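Local coordinates for Peptide/nickel transport system substrate-binding protein (Listeria monocytogenes serotype 1/2a, PDB 5KZT) that binds peptides outside the cell as the OppA-type substrate-binding protein, probably delivering them to a membrane transporter for uptake, at residues A[111-116]-A[163-168]; A[118-123]-A[134-139]. One frame throughout, in Å; residues are numbered along the deposited sequence.

Interaction 1: residues A[111-116]-A[163-168]; sequences ATYSYL and FPTFFP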
loop_
_atom_site.group_PDB
_atom_site.type_symbol
_atom_site.label_atom_id
_atom_site.label_comp_id
_atom_site.label_asym_id
_atom_site.label_seq_id
_atom_site.Cartn_x
_atom_site.Cartn_y
_atom_site.Cartn_z
ATOM N N ALA A 111 -5.123 -3.011 14.521
ATOM C CA ALA A 111 -4.881 -3.174 13.089
ATOM C C ALA A 111 -4.895 -1.803 12.459
ATOM O O ALA A 111 -5.867 -1.061 12.636
ATOM C CB ALA A 111 -5.956 -4.032 12.463
ATOM N N THR A 112 -3.846 -1.462 11.707
ATOM C CA THR A 112 -3.759 -0.116 11.154
ATOM C C THR A 112 -4.874 0.179 10.163
ATOM O O THR A 112 -5.244 1.345 10.015
ATOM C CB THR A 112 -2.412 0.174 10.478
ATOM O OG1 THR A 112 -2.184 -0.779 9.432
ATOM C CG2 THR A 112 -1.274 0.146 11.485
ATOM N N TYR A 113 -5.425 -0.851 9.504
ATOM C CA TYR A 113 -6.502 -0.651 8.528
ATOM C C TYR A 113 -7.899 -0.736 9.151
ATOM O O TYR A 113 -8.906 -0.786 8.443
ATOM C CB TYR A 113 -6.370 -1.665 7.397
ATOM C CG TYR A 113 -5.564 -1.235 6.195
ATOM C CD1 TYR A 113 -5.839 -0.038 5.531
ATOM C CD2 TYR A 113 -4.586 -2.068 5.667
ATOM C CE1 TYR A 113 -5.161 0.312 4.386
ATOM C CE2 TYR A 113 -3.888 -1.715 4.537
ATOM C CZ TYR A 113 -4.174 -0.527 3.893
ATOM O OH TYR A 113 -3.495 -0.196 2.727
ATOM N N SER A 114 -7.983 -0.714 10.477
ATOM C CA SER A 114 -9.294 -0.756 11.126
ATOM C C SER A 114 -10.228 0.373 10.642
ATOM O O SER A 114 -11.446 0.198 10.621
ATOM C CB SER A 114 -9.153 -0.731 12.642
ATOM O OG SER A 114 -8.657 0.512 13.067
ATOM N N TYR A 115 -9.651 1.510 10.233
ATOM C CA TYR A 115 -10.424 2.653 9.739
ATOM C C TYR A 115 -11.243 2.360 8.456
ATOM O O TYR A 115 -12.255 3.004 8.225
ATOM C CB TYR A 115 -9.532 3.884 9.554
ATOM C CG TYR A 115 -8.536 3.826 8.410
ATOM C CD1 TYR A 115 -8.880 4.279 7.133
ATOM C CD2 TYR A 115 -7.241 3.359 8.606
ATOM C CE1 TYR A 115 -7.965 4.229 6.085
ATOM C CE2 TYR A 115 -6.308 3.349 7.578
ATOM C CZ TYR A 115 -6.685 3.773 6.311
ATOM O OH TYR A 115 -5.783 3.767 5.277
ATOM N N LEU A 116 -10.838 1.373 7.660
ATOM C CA LEU A 116 -11.605 0.994 6.472
ATOM C C LEU A 116 -12.993 0.486 6.843
ATOM O O LEU A 116 -13.937 0.572 6.045
ATOM C CB LEU A 116 -10.883 -0.090 5.666
ATOM C CG LEU A 116 -9.560 0.299 5.008
ATOM C CD1 LEU A 116 -8.972 -0.891 4.285
ATOM C CD2 LEU A 116 -9.730 1.470 4.063
ATOM N N PHE A 163 -10.285 -6.523 -0.588
ATOM C CA PHE A 163 -9.066 -6.069 0.073
ATOM C C PHE A 163 -8.743 -6.990 1.261
ATOM O O PHE A 163 -9.647 -7.386 1.993
ATOM C CB PHE A 163 -9.231 -4.612 0.517
ATOM C CG PHE A 163 -7.951 -3.967 0.918
ATOM C CD1 PHE A 163 -7.050 -3.538 -0.056
ATOM C CD2 PHE A 163 -7.606 -3.826 2.264
ATOM C CE1 PHE A 163 -5.837 -2.974 0.309
ATOM C CE2 PHE A 163 -6.397 -3.249 2.627
ATOM C CZ PHE A 163 -5.509 -2.832 1.643
ATOM N N PRO A 164 -7.457 -7.344 1.463
ATOM C CA PRO A 164 -7.147 -8.389 2.453
ATOM C C PRO A 164 -7.704 -8.250 3.885
ATOM O O PRO A 164 -8.011 -9.261 4.502
ATOM C CB PRO A 164 -5.620 -8.404 2.451
ATOM C CG PRO A 164 -5.317 -8.176 1.021
ATOM C CD PRO A 164 -6.264 -7.055 0.645
ATOM N N THR A 165 -7.875 -7.030 4.378
ATOM C CA THR A 165 -8.397 -6.812 5.734
ATOM C C THR A 165 -9.817 -7.373 5.911
ATOM O O THR A 165 -10.221 -7.703 7.028
ATOM C CB THR A 165 -8.384 -5.311 6.128
ATOM O OG1 THR A 165 -7.306 -4.646 5.461
ATOM C CG2 THR A 165 -8.242 -5.148 7.657
ATOM N N PHE A 166 -10.551 -7.486 4.811
ATOM C CA PHE A 166 -11.910 -8.021 4.775
ATOM C C PHE A 166 -11.971 -9.520 4.398
ATOM O O PHE A 166 -13.049 -10.070 4.267
ATOM C CB PHE A 166 -12.741 -7.206 3.772
ATOM C CG PHE A 166 -12.971 -5.791 4.198
ATOM C CD1 PHE A 166 -11.971 -4.840 4.090
ATOM C CD2 PHE A 166 -14.199 -5.406 4.734
ATOM C CE1 PHE A 166 -12.204 -3.516 4.510
ATOM C CE2 PHE A 166 -14.423 -4.082 5.139
ATOM C CZ PHE A 166 -13.424 -3.158 5.030
ATOM N N PHE A 167 -10.822 -10.181 4.249
ATOM C CA PHE A 167 -10.791 -11.625 4.010
ATOM C C PHE A 167 -11.227 -12.361 5.278
ATOM O O PHE A 167 -11.015 -11.851 6.370
ATOM C CB PHE A 167 -9.380 -12.075 3.632
ATOM C CG PHE A 167 -8.921 -11.643 2.254
ATOM C CD1 PHE A 167 -9.692 -10.817 1.421
ATOM C CD2 PHE A 167 -7.673 -12.050 1.807
ATOM C CE1 PHE A 167 -9.233 -10.437 0.177
ATOM C CE2 PHE A 167 -7.211 -11.680 0.556
ATOM C CZ PHE A 167 -7.984 -10.872 -0.262
ATOM N N PRO A 168 -11.791 -13.579 5.134
ATOM C CA PRO A 168 -12.104 -14.421 6.285
ATOM C C PRO A 168 -10.860 -15.012 6.949
ATOM O O PRO A 168 -9.783 -15.064 6.337
ATOM C CB PRO A 168 -12.974 -15.515 5.684
ATOM C CG PRO A 168 -12.454 -15.664 4.290
ATOM C CD PRO A 168 -11.996 -14.297 3.860
#

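Interaction 2: residues A[118-123]-A[134-139]; sequences DAIKNG and EELGIK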
loop_
_atom_site.group_PDB
_atom_site.type_symbol
_atom_site.label_atom_id
_atom_site.label_comp_id
_atom_site.label_asym_id
_atom_site.label_seq_id
_atom_site.Cartn_x
_atom_site.Cartn_y
_atom_site.Cartn_z
ATOM N N ASP A 118 -14.990 1.815 8.872
ATOM C CA ASP A 118 -15.938 2.943 8.951
ATOM C C ASP A 118 -17.116 2.778 7.987
ATOM O O ASP A 118 -18.183 3.295 8.246
ATOM C CB ASP A 118 -15.250 4.263 8.591
ATOM C CG ASP A 118 -14.398 4.826 9.702
ATOM O OD1 ASP A 118 -14.409 4.300 10.851
ATOM O OD2 ASP A 118 -13.717 5.862 9.423
ATOM N N ALA A 119 -16.871 2.115 6.857
ATOM C CA ALA A 119 -17.912 1.751 5.891
ATOM C C ALA A 119 -18.970 0.786 6.448
ATOM O O ALA A 119 -20.074 0.756 5.926
ATOM C CB ALA A 119 -17.275 1.138 4.655
ATOM N N ILE A 120 -18.621 0.003 7.488
ATOM C CA ILE A 120 -19.507 -1.005 8.088
ATOM C C ILE A 120 -20.179 -0.399 9.320
ATOM O O ILE A 120 -19.558 0.358 10.073
ATOM C CB ILE A 120 -18.724 -2.297 8.459
ATOM C CG1 ILE A 120 -17.865 -2.793 7.278
ATOM C CG2 ILE A 120 -19.660 -3.407 8.924
ATOM C CD1 ILE A 120 -18.587 -2.938 5.957
ATOM N N LYS A 121 -21.455 -0.732 9.500
ATOM C CA LYS A 121 -22.251 -0.200 10.585
ATOM C C LYS A 121 -21.524 -0.453 11.905
ATOM O O LYS A 121 -21.096 -1.574 12.175
ATOM C CB LYS A 121 -23.627 -0.850 10.623
ATOM C CG LYS A 121 -24.499 -0.311 11.750
ATOM C CD LYS A 121 -25.898 -0.895 11.742
ATOM C CE LYS A 121 -26.657 -0.360 12.936
ATOM N NZ LYS A 121 -28.004 -0.986 12.997
ATOM N N ASN A 122 -21.380 0.606 12.693
ATOM C CA ASN A 122 -20.691 0.587 14.005
ATOM C C ASN A 122 -19.178 0.432 13.984
ATOM O O ASN A 122 -18.565 0.400 15.036
ATOM C CB ASN A 122 -21.317 -0.449 14.956
ATOM C CG ASN A 122 -22.750 -0.106 15.322
ATOM O OD1 ASN A 122 -23.104 1.069 15.395
ATOM N ND2 ASN A 122 -23.576 -1.123 15.554
ATOM N N GLY A 123 -18.561 0.304 12.811
ATOM C CA GLY A 123 -17.112 0.103 12.753
ATOM C C GLY A 123 -16.311 1.197 13.456
ATOM O O GLY A 123 -15.429 0.904 14.276
ATOM N N GLU A 134 -18.615 -7.223 18.771
ATOM C CA GLU A 134 -19.810 -7.986 18.365
ATOM C C GLU A 134 -20.971 -7.131 17.790
ATOM O O GLU A 134 -21.878 -7.665 17.184
ATOM C CB GLU A 134 -20.318 -8.868 19.512
ATOM C CG GLU A 134 -20.943 -8.134 20.688
ATOM C CD GLU A 134 -21.128 -9.027 21.907
ATOM O OE1 GLU A 134 -22.175 -8.903 22.578
ATOM O OE2 GLU A 134 -20.238 -9.858 22.198
ATOM N N GLU A 135 -20.927 -5.814 17.967
ATOM C CA GLU A 135 -21.939 -4.933 17.414
ATOM C C GLU A 135 -21.714 -4.581 15.944
ATOM O O GLU A 135 -22.545 -3.915 15.351
ATOM C CB GLU A 135 -22.073 -3.676 18.286
ATOM C CG GLU A 135 -22.465 -4.023 19.729
ATOM C CD GLU A 135 -22.575 -2.808 20.623
ATOM O OE1 GLU A 135 -23.484 -1.980 20.391
ATOM O OE2 GLU A 135 -21.757 -2.666 21.573
ATOM N N LEU A 136 -20.599 -5.021 15.359
ATOM C CA LEU A 136 -20.263 -4.698 13.979
ATOM C C LEU A 136 -21.353 -5.195 13.036
ATOM O O LEU A 136 -21.940 -6.266 13.271
ATOM C CB LEU A 136 -18.923 -5.346 13.601
ATOM C CG LEU A 136 -18.330 -4.939 12.234
ATOM C CD1 LEU A 136 -18.005 -3.440 12.174
ATOM C CD2 LEU A 136 -17.084 -5.752 11.919
ATOM N N GLY A 137 -21.624 -4.425 11.992
ATOM C CA GLY A 137 -22.661 -4.738 11.034
ATOM C C GLY A 137 -22.366 -5.875 10.084
ATOM O O GLY A 137 -22.481 -5.713 8.876
ATOM N N ILE A 138 -21.977 -7.025 10.625
ATOM C CA ILE A 138 -21.897 -8.273 9.868
ATOM C C ILE A 138 -22.472 -9.384 10.739
ATOM O O ILE A 138 -22.105 -9.496 11.910
ATOM C CB ILE A 138 -20.454 -8.586 9.392
ATOM C CG1 ILE A 138 -20.442 -9.877 8.561
ATOM C CG2 ILE A 138 -19.452 -8.626 10.572
ATOM C CD1 ILE A 138 -19.127 -10.135 7.831
ATOM N N LYS A 139 -23.381 -10.164 10.156
ATOM C CA LYS A 139 -24.123 -11.246 10.799
ATOM C C LYS A 139 -24.006 -12.504 9.958
ATOM O O LYS A 139 -24.155 -12.439 8.732
ATOM C CB LYS A 139 -25.622 -10.925 10.808
ATOM C CG LYS A 139 -26.224 -10.382 12.072
ATOM C CD LYS A 139 -27.714 -10.140 11.838
ATOM C CE LYS A 139 -28.402 -9.414 12.992
ATOM N NZ LYS A 139 -27.757 -8.094 13.270
#

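Interaction 1: residues A[111-116]-A[163-168]
With CG anti to the backbone N (chi1 -167°), Phe163 sends its ring toward Tyr113, whose chi1 of -92° presents a ring face to Phe163 CE2 and CZ while CB meets Thr165. The rings form a T-shaped pair, planes at 82°, in which the edge of Phe163 points at the face of Tyr113. Phe163 CZ lies 3.5 Å from Tyr113 CZ; phenylalanine suits this place because its apolar rim can press on a pi face without leaving a polar group buried. Threonine brings a small side chain that packs with both branches: Thr165 OG1 is 3.7 Å and Thr165 CG2 4.0 Å from Tyr113 CB. Leu116 is long enough to reach two rings at once, CD1 lying 3.8 Å from Phe163 CD2 and CB at the edge of Phe166, 3.8 Å from CE1. No hydrogen bond crosses between the segments. The Tyr113 hydroxyl is satisfied beyond them, by Asp428 OD2 and the bound peptide's backbone, and Phe163 thus packs its edge on a peptide-contacting tyrosine. Both segments include short 3-10 turns in loops; Phe163 also packs on Leu39 of helix 36-45, Thr165 on Ala104 of helix 94-105, and Tyr113 on Trp425 of strand 420-425.

Interaction 2: residues A[118-123]-A[134-139]
Two hydrogen bonds tie Asn122 and Lys121 to the facing segment, and both end on a backbone group there. Asn122 ND2 donates to Glu135 O over 3.0 Å, with an almost straight N-H...O angle of 179°. The acceptor lies in the plane of the Asn122 amide, yet the donor stands above the carbonyl plane of Glu135, so the bond is well aimed from the amide's side and less so from the carbonyl's. A chi1 of -65°, with CG beside the backbone N, turns the amide to this task. Asparagine suits the place twice over: it supplies the N-H donor, and it tolerates the positive phi of the turn's third residue better than most non-glycine residues. Glu135 is itself held from outside, its OE2 bonding to Lys132 N. The second bond is backbone to backbone, Gly137 N to Lys121 O at 2.9 Å, and more bent at 143°.

The apolar contacts centre on Leu136 CD1, which is 3.6 Å from Ile120 CG2 and 3.7 Å from Gly123 CA. Ile120 and Leu136 both pack on Trp101 of helix 94-105, an aromatic surface that branched aliphatic side chains suit.

Plain van der Waals contacts complete the set. Ile120 CG2 meets Gly137 O, and the base of the lysine side chain, Lys121 CB, lies 4.0 Å from Gly137 CA, close spacing that glycine suits.

The arrangement joins a type II beta turn, Ile120 to Gly123, leading into helix 123-127, to an inverse gamma turn centred on Gly137 that opens strand 138-140, an outermost strand of a four-stranded antiparallel sheet.

In the fold
Interaction 2 is nested within the loop that interaction 1 closes, and their centres lie about 13 Å apart. Interaction 1 is the core contact: every touching residue is buried, and its chemistry is aromatic and aliphatic packing. Interaction 2 lies farther out, about 24 Å from the chain's centre against about 12 Å, and is partly buried; hydrogen bonds to backbone carbonyls accompany a small apolar patch there. Helix 94-105 is common ground, since Trp101 meets Phe166 of the first contact as well as Ile120 and Leu136 of the second. The two also touch directly, Phe166 CE2 packing 4.3 Å from Ile120 CG1. Interaction 1 meets the bound peptide through Tyr113, whereas interaction 2 joins turns beside a sheet edge.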